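PDB 4KRG: phosphoethanolamine N-methyltransferase 1 from Haemonchus contortus, which catalyses S-adenosylmethionine-dependent N-methylation of phosphoethanolamine, a step in nematode phosphocholine biosynthesis. Local coordinates for residues Lys17-Lys22 with Thr174-Val179. Sequence-based numbering, arbitrary orientation.
Sequences KTFWDK and TMHSAV. With SAH (S-adenosyl-L-homocysteine), chain D; OPE (phosphoric acid mono-(2-amino-ethyl) ester), chain C.
F19, on the helix 9-21, reaches the imidazole of H176 with the far end of its ring: CZ of F19 sits 3.6 Å from CE1 of H176, and ND1 of H176 is nearly as close to the same carbon. The rings meet rim to rim, centroids 5.7 Å apart and planes inclined at 33°, so neither covers the other's face. F19 gets there because its CG is anti to the backbone N (chi1 175°), which extends the phenyl from the helix toward the loop. This single ring pair is the tight part of the contact. NE2, the ring atom next to CE1, is turned to the substrate and donates to O3 of the phosphoethanolamine at 2.9 Å, almost straight (169°), with the phosphate oxygen at the edge of the ring, near its plane. The loop is pinned locally as well: H176 N bonds to T174 OG1 at 3.1 Å, closing an ST turn.

Next door, W20 has CE2 of F19 over one face and C2' of S-adenosylhomocysteine over the other, while its CH2 lies 3.5 Å from the ligand's SD. F19 thus touches both the residue packed on the cofactor product and the one that donates to the phosphate; S161, S166, Y133 and Y186 also bond to phosphoethanolamine.

Farther out the contact is loose. The K22 and S177 side chains stay short of direct contact with the facing segment, and a water fills in, accepting from K22 NZ and from S177 N, each at 3.0 Å. Y23 adds another tie, its hydroxyl hydrogen-bonded to M175 O. Together, the N-terminal helix and the loop after strand 154-161 close over the joint cofactor and phosphoethanolamine site of a Rossmann-like, S-adenosylmethionine-dependent methyltransferase domain.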
ATOM      1  N   LYS A  17      10.987 -16.606  17.965  1.00 25.36           N
ATOM      2  CA  LYS A  17      11.851 -16.151  19.053  1.00 26.06           C
ATOM      3  C   LYS A  17      13.255 -16.750  18.931  1.00 27.94           C
ATOM      4  O   LYS A  17      14.252 -16.080  19.208  1.00 32.44           O
ATOM      5  CB  LYS A  17      11.211 -16.487  20.403  1.00 28.60           C
ATOM      6  CG  LYS A  17      12.122 -16.354  21.601  1.00 30.28           C
ATOM      7  CD  LYS A  17      12.567 -14.928  21.801  1.00 29.39           C
ATOM      8  CE  LYS A  17      13.257 -14.765  23.147  1.00 31.40           C
ATOM      9  NZ  LYS A  17      14.343 -15.766  23.369  1.00 36.59           N
ATOM     10  N   THR A  18      13.323 -18.004  18.487  1.00 29.09           N
ATOM     11  CA  THR A  18      14.593 -18.681  18.230  1.00 29.38           C
ATOM     12  C   THR A  18      15.342 -18.041  17.062  1.00 30.13           C
ATOM     13  O   THR A  18      16.559 -17.861  17.116  1.00 30.54           O
ATOM     14  CB  THR A  18      14.381 -20.165  17.896  1.00 32.44           C
ATOM     15  OG1 THR A  18      13.451 -20.736  18.818  1.00 35.39           O
ATOM     16  CG2 THR A  18      15.693 -20.921  17.976  1.00 34.82           C
ATOM     17  N   PHE A  19      14.614 -17.716  16.000  1.00 30.46           N
ATOM     18  CA  PHE A  19      15.205 -17.020  14.866  1.00 31.20           C
ATOM     19  C   PHE A  19      15.820 -15.702  15.320  1.00 28.70           C
ATOM     20  O   PHE A  19      16.962 -15.394  14.990  1.00 29.51           O
ATOM     21  CB  PHE A  19      14.164 -16.761  13.778  1.00 31.92           C
ATOM     22  CG  PHE A  19      14.682 -15.937  12.631  1.00 31.38           C
ATOM     23  CD1 PHE A  19      15.396 -16.531  11.601  1.00 34.05           C
ATOM     24  CD2 PHE A  19      14.451 -14.568  12.581  1.00 30.12           C
ATOM     25  CE1 PHE A  19      15.874 -15.771  10.544  1.00 36.92           C
ATOM     26  CE2 PHE A  19      14.926 -13.802  11.527  1.00 30.75           C
ATOM     27  CZ  PHE A  19      15.637 -14.402  10.507  1.00 34.25           C
ATOM     28  N   TRP A  20      15.070 -14.929  16.092  1.00 27.14           N
ATOM     29  CA  TRP A  20      15.571 -13.632  16.517  1.00 25.40           C
ATOM     30  C   TRP A  20      16.646 -13.737  17.591  1.00 28.15           C
ATOM     31  O   TRP A  20      17.473 -12.840  17.728  1.00 28.15           O
ATOM     32  CB  TRP A  20      14.423 -12.700  16.913  1.00 24.10           C
ATOM     33  CG  TRP A  20      13.828 -12.060  15.707  1.00 22.39           C
ATOM     34  CD1 TRP A  20      12.629 -12.344  15.127  1.00 20.55           C
ATOM     35  CD2 TRP A  20      14.447 -11.064  14.904  1.00 21.79           C
ATOM     36  NE1 TRP A  20      12.450 -11.560  14.014  1.00 21.18           N
ATOM     37  CE2 TRP A  20      13.558 -10.760  13.847  1.00 23.21           C
ATOM     38  CE3 TRP A  20      15.665 -10.377  14.957  1.00 22.26           C
ATOM     39  CZ2 TRP A  20      13.847  -9.812  12.871  1.00 23.74           C
ATOM     40  CZ3 TRP A  20      15.954  -9.438  13.992  1.00 23.49           C
ATOM     41  CH2 TRP A  20      15.051  -9.165  12.960  1.00 22.87           C
ATOM     42  N   ASP A  21      16.645 -14.841  18.331  1.00 30.49           N
ATOM     43  CA  ASP A  21      17.727 -15.122  19.270  1.00 33.50           C
ATOM     44  C   ASP A  21      19.085 -15.102  18.571  1.00 33.62           C
ATOM     45  O   ASP A  21      20.085 -14.706  19.163  1.00 37.88           O
ATOM     46  CB  ASP A  21      17.521 -16.475  19.958  1.00 35.62           C
ATOM     47  CG  ASP A  21      16.558 -16.403  21.126  1.00 36.53           C
ATOM     48  OD1 ASP A  21      16.269 -15.282  21.590  1.00 36.86           O
ATOM     49  OD2 ASP A  21      16.101 -17.472  21.587  1.00 36.24           O
ATOM     50  N   LYS A  22      19.109 -15.522  17.308  1.00 29.21           N
ATOM     51  CA  LYS A  22      20.346 -15.569  16.535  1.00 34.46           C
ATOM     52  C   LYS A  22      20.979 -14.189  16.348  1.00 34.23           C
ATOM     53  O   LYS A  22      22.163 -14.085  16.039  1.00 34.71           O
ATOM     54  CB  LYS A  22      20.114 -16.235  15.166  1.00 37.71           C
ATOM     55  CG  LYS A  22      19.716 -17.709  15.237  1.00 41.68           C
ATOM     56  CD  LYS A  22      19.680 -18.377  13.857  1.00 44.87           C
ATOM     57  CE  LYS A  22      18.613 -17.775  12.951  1.00 43.98           C
ATOM     58  NZ  LYS A  22      18.563 -18.446  11.616  1.00 46.02           N
ATOM     59  N   THR A 174      21.496  -9.690   2.173  1.00 29.14           N
ATOM     60  CA  THR A 174      20.753 -10.279   3.276  1.00 27.70           C
ATOM     61  C   THR A 174      21.614 -10.733   4.452  1.00 28.79           C
ATOM     62  O   THR A 174      22.777 -11.104   4.290  1.00 31.43           O
ATOM     63  CB  THR A 174      19.871 -11.450   2.815  1.00 34.77           C
ATOM     64  OG1 THR A 174      18.849 -11.685   3.792  1.00 27.67           O
ATOM     65  CG2 THR A 174      20.697 -12.715   2.618  1.00 33.11           C
HETATM   66  N   MSE A 175      21.019 -10.677   5.641  1.00 27.07           N
HETATM   67  CA  MSE A 175      21.631 -11.218   6.848  1.00 33.46           C
HETATM   68  C   MSE A 175      20.995 -12.556   7.168  1.00 36.61           C
HETATM   69  O   MSE A 175      21.328 -13.197   8.168  1.00 39.59           O
HETATM   70  CB  MSE A 175      21.435 -10.273   8.029  1.00 31.51           C
HETATM   71  CG  MSE A 175      22.344  -9.072   8.017  1.00 31.88           C
HETATM   72 SE   MSE A 175      24.217  -9.561   8.103  1.00 55.60          SE
HETATM   73  CE  MSE A 175      24.244 -10.282   9.912  1.00 71.71           C
ATOM     74  N   HIS A 176      20.062 -12.966   6.318  1.00 34.70           N
ATOM     75  CA  HIS A 176      19.475 -14.289   6.431  1.00 37.30           C
ATOM     76  C   HIS A 176      20.535 -15.347   6.188  1.00 44.31           C
ATOM     77  O   HIS A 176      21.541 -15.093   5.524  1.00 46.62           O
ATOM     78  CB  HIS A 176      18.342 -14.464   5.424  1.00 33.97           C
ATOM     79  CG  HIS A 176      17.062 -13.814   5.847  1.00 29.51           C
ATOM     80  ND1 HIS A 176      16.321 -14.266   6.909  1.00 29.79           N
ATOM     81  CD2 HIS A 176      16.397 -12.748   5.338  1.00 30.24           C
ATOM     82  CE1 HIS A 176      15.247 -13.506   7.046  1.00 29.13           C
ATOM     83  NE2 HIS A 176      15.269 -12.580   6.109  1.00 25.49           N
ATOM     84  N   SER A 177      20.308 -16.534   6.737  1.00 48.12           N
ATOM     85  CA  SER A 177      21.167 -17.671   6.458  1.00 52.95           C
ATOM     86  C   SER A 177      20.843 -18.223   5.074  1.00 54.30           C
ATOM     87  O   SER A 177      19.676 -18.357   4.707  1.00 51.29           O
ATOM     88  CB  SER A 177      20.977 -18.755   7.516  1.00 55.98           C
ATOM     89  OG  SER A 177      21.666 -19.935   7.157  1.00 61.75           O
ATOM     90  N   ALA A 178      21.883 -18.537   4.308  1.00 58.93           N
ATOM     91  CA  ALA A 178      21.711 -19.039   2.949  1.00 62.11           C
ATOM     92  C   ALA A 178      21.273 -20.502   2.930  1.00 68.13           C
ATOM     93  O   ALA A 178      20.772 -20.994   1.918  1.00 71.25           O
ATOM     94  CB  ALA A 178      22.995 -18.865   2.162  1.00 64.43           C
ATOM     95  N   VAL A 179      21.468 -21.192   4.052  1.00 69.53           N
ATOM     96  CA  VAL A 179      21.170 -22.617   4.139  1.00 72.27           C
ATOM     97  C   VAL A 179      19.947 -22.929   5.006  1.00 74.89           C
ATOM     98  O   VAL A 179      19.176 -23.839   4.691  1.00 78.59           O
ATOM     99  CB  VAL A 179      22.387 -23.420   4.648  1.00 73.57           C
ATOM    100  CG1 VAL A 179      23.402 -23.603   3.535  1.00 76.38           C
ATOM    101  CG2 VAL A 179      23.022 -22.727   5.841  1.00 69.59           C
TER
HETATM  102  N   SAH D 502      10.589  -2.590  14.105  1.00 15.80           N
HETATM  103  CA  SAH D 502      12.041  -2.419  14.273  1.00 17.99           C
HETATM  104  CB  SAH D 502      12.715  -3.834  14.241  1.00 19.70           C
HETATM  105  CG  SAH D 502      12.384  -4.649  12.992  1.00 16.76           C
HETATM  106  SD  SAH D 502      12.949  -6.375  13.020  1.00 21.78           S
HETATM  107  C   SAH D 502      12.596  -1.533  13.231  1.00 21.17           C
HETATM  108  O   SAH D 502      12.115  -1.538  12.108  1.00 18.76           O
HETATM  109  OXT SAH D 502      13.695  -1.051  13.405  1.00 23.31           O
HETATM  110  C5' SAH D 502      11.742  -7.256  14.045  1.00 20.42           C
HETATM  111  C4' SAH D 502      11.619  -6.919  15.429  1.00 20.70           C
HETATM  112  O4' SAH D 502      10.336  -7.384  15.927  1.00 19.38           O
HETATM  113  C3' SAH D 502      12.652  -7.588  16.243  1.00 22.02           C
HETATM  114  O3' SAH D 502      13.077  -6.714  17.265  1.00 20.99           O
HETATM  115  C2' SAH D 502      11.963  -8.727  16.833  1.00 22.73           C
HETATM  116  O2' SAH D 502      12.555  -9.101  18.045  1.00 21.89           O
HETATM  117  C1' SAH D 502      10.588  -8.205  17.026  1.00 20.21           C
HETATM  118  N9  SAH D 502       9.540  -9.279  17.131  1.00 19.49           N
HETATM  119  C8  SAH D 502       9.224 -10.205  16.216  1.00 18.29           C
HETATM  120  N7  SAH D 502       8.145 -10.852  16.661  1.00 16.46           N
HETATM  121  C5  SAH D 502       7.773 -10.348  17.839  1.00 18.92           C
HETATM  122  C6  SAH D 502       6.735 -10.641  18.740  1.00 20.31           C
HETATM  123  N6  SAH D 502       5.828 -11.643  18.490  1.00 17.29           N
HETATM  124  N1  SAH D 502       6.648  -9.906  19.864  1.00 20.67           N
HETATM  125  C2  SAH D 502       7.507  -8.931  20.134  1.00 18.03           C
HETATM  126  N3  SAH D 502       8.511  -8.630  19.291  1.00 19.97           N
HETATM  127  C4  SAH D 502       8.663  -9.317  18.145  1.00 20.79           C
HETATM  128  CA  OPE C 501      13.627  -7.310   7.026  1.00 18.21           C
HETATM  129  CB  OPE C 501      13.968  -6.892   8.419  1.00 18.50           C
HETATM  130  O1  OPE C 501      14.478  -8.946   4.820  1.00 18.23           O
HETATM  131  O2  OPE C 501      12.038  -8.763   4.679  1.00 15.87           O
HETATM  132  O3  OPE C 501      13.041 -10.805   5.697  1.00 18.83           O
HETATM  133  O4  OPE C 501      13.163  -8.603   6.890  1.00 19.01           O
HETATM  134  N   OPE C 501      12.974  -7.117   9.435  1.00 19.32           N
HETATM  135  P   OPE C 501      13.177  -9.311   5.498  1.00 19.18           P
HETATM  136  O   HOH W   1      18.395 -16.798   9.073  1.00 35.20           O